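PDB 4JGI: cobalamin-binding protein from Desulfitobacterium hafniense, which binds methylcobalamin and probably serves as the corrinoid methyl carrier of an O-demethylase system. Local coordinates for residues A66-Q71 against T111-S116. Numbering follows the deposited sequence.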
# COMPACT_ATOMS: atom_id res chain seq x y z
N ALA A 66 -2.69 -5.01 -11.05
CA ALA A 66 -2.72 -5.79 -9.86
C ALA A 66 -3.62 -5.23 -8.82
O ALA A 66 -4.35 -5.98 -8.13
CB ALA A 66 -1.30 -5.96 -9.31
N GLY A 67 -3.53 -3.91 -8.59
CA GLY A 67 -4.40 -3.33 -7.63
C GLY A 67 -5.90 -3.47 -7.91
O GLY A 67 -6.71 -3.76 -7.03
N GLU A 68 -6.24 -3.25 -9.18
CA GLU A 68 -7.61 -3.37 -9.60
C GLU A 68 -8.11 -4.80 -9.53
O GLU A 68 -9.24 -5.05 -9.11
CB GLU A 68 -7.81 -2.84 -11.01
CG GLU A 68 -7.41 -1.37 -11.15
CD GLU A 68 -8.02 -0.33 -10.23
OE1 GLU A 68 -9.08 -0.56 -9.68
OE2 GLU A 68 -7.37 0.70 -10.01
N ILE A 69 -7.23 -5.74 -9.86
CA ILE A 69 -7.59 -7.17 -9.79
C ILE A 69 -7.77 -7.64 -8.34
O ILE A 69 -8.75 -8.30 -7.95
CB ILE A 69 -6.53 -8.03 -10.51
CG1 ILE A 69 -6.66 -7.83 -12.05
CG2 ILE A 69 -6.60 -9.53 -10.16
CD1 ILE A 69 -5.52 -8.40 -12.83
N LEU A 70 -6.89 -7.19 -7.46
CA LEU A 70 -7.08 -7.55 -6.01
C LEU A 70 -8.38 -6.94 -5.50
O LEU A 70 -9.12 -7.55 -4.75
CB LEU A 70 -5.89 -7.14 -5.18
CG LEU A 70 -5.94 -7.55 -3.71
CD1 LEU A 70 -6.03 -9.08 -3.60
CD2 LEU A 70 -4.69 -7.03 -2.99
N GLN A 71 -8.61 -5.65 -5.80
CA GLN A 71 -9.82 -5.03 -5.29
C GLN A 71 -11.05 -5.76 -5.77
O GLN A 71 -12.00 -5.88 -5.03
CB GLN A 71 -9.86 -3.55 -5.69
CG GLN A 71 -11.01 -2.81 -5.05
CD GLN A 71 -10.91 -2.76 -3.53
OE1 GLN A 71 -10.11 -2.05 -3.02
NE2 GLN A 71 -11.76 -3.49 -2.85
N THR A 111 -4.41 2.31 -4.34
CA THR A 111 -5.33 1.27 -4.80
C THR A 111 -4.91 -0.06 -4.15
O THR A 111 -5.79 -0.80 -3.69
CB THR A 111 -5.31 1.17 -6.32
OG1 THR A 111 -5.69 2.47 -6.85
CG2 THR A 111 -6.23 0.03 -6.79
N MET A 112 -3.63 -0.40 -4.13
CA MET A 112 -3.16 -1.67 -3.53
C MET A 112 -3.45 -1.68 -2.05
O MET A 112 -3.86 -2.70 -1.54
CB MET A 112 -1.69 -1.91 -3.79
CG MET A 112 -1.41 -2.12 -5.28
SD MET A 112 0.38 -2.30 -5.37
CE MET A 112 0.59 -2.87 -7.04
N ALA A 113 -3.26 -0.56 -1.38
CA ALA A 113 -3.45 -0.52 0.07
C ALA A 113 -4.92 -0.69 0.45
O ALA A 113 -5.27 -1.43 1.37
CB ALA A 113 -2.92 0.79 0.62
N GLU A 114 -5.81 -0.02 -0.30
CA GLU A 114 -7.25 -0.14 -0.15
C GLU A 114 -7.70 -1.61 -0.39
O GLU A 114 -8.46 -2.13 0.38
CB GLU A 114 -8.02 0.91 -1.01
CG GLU A 114 -7.89 2.29 -0.41
CD GLU A 114 -8.69 3.40 -1.18
OE1 GLU A 114 -8.85 3.25 -2.43
OE2 GLU A 114 -9.13 4.41 -0.54
N ALA A 115 -7.17 -2.22 -1.41
CA ALA A 115 -7.48 -3.59 -1.73
C ALA A 115 -6.94 -4.57 -0.71
O ALA A 115 -7.39 -5.71 -0.67
CB ALA A 115 -6.93 -3.95 -3.11
N SER A 116 -5.96 -4.16 0.10
CA SER A 116 -5.33 -4.97 1.10
C SER A 116 -5.88 -4.70 2.46
O SER A 116 -5.30 -5.21 3.42
CB SER A 116 -3.87 -4.63 1.14
OG SER A 116 -3.23 -5.00 -0.07
O HOH W 1 -8.22 2.47 -8.61
O HOH W 2 -8.56 -0.51 -4.47
O HOH W 3 -10.77 -3.91 0.20
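Gly-67 meets Thr-111 and Met-112 where helix 60-77 of the helical B12-binding region runs beside helix 104-115 of the Rossmann-like cobalamin-binding region, the axes 8.3 Å apart and 19° from parallel. Contact across the seam is mostly apolar. In Thr-111 a chi1 of -59° sets OG1 beside the backbone N and turns CG2 to the facing helix, where it rests against Gly-67 C at 3.7 Å, and Met-112 CG lies over Gly-67 CA; a CB on Gly-67 would collide with that threonine methyl. One turn on, the methyl of Ala-115 sits between Leu-70 and Gln-71, with Leu-70 CG 3.8 Å from Ala-115 CB. Leu-70 CD2 reaches on to Ser-116, whose OG is turned back to bond Met-112 O at 2.8 Å. An alanine in place of Leu-70 would probably leave a gap beside Ala-115 and Ser-116 and uncover Phe-42 and Met-46 of helix 32-54, which the leucine also touches. Met-112, its chain extended, lies against helix 199-209 at Ala-199, a cobalamin-binding residue.

No direct hydrogen bond joins the two segments; waters do the polar work along one border. One donates to Gln-71 OE1 (2.6 Å) and to Thr-111 O, and a second links Gln-71 NE2 to Glu-114 O. The bend at chi2 (64°) carries Gln-71 OE1 to 3.3 Å from Ala-115 CA, while its NE2 also bonds Asp-75; Thr-111 OG1 bonds Asn-107 O. Cohesion here therefore depends on the fit of small residues, Gly-67 and Ala-115, against apolar groups, with water carrying the polar links at the Gln-71 edge.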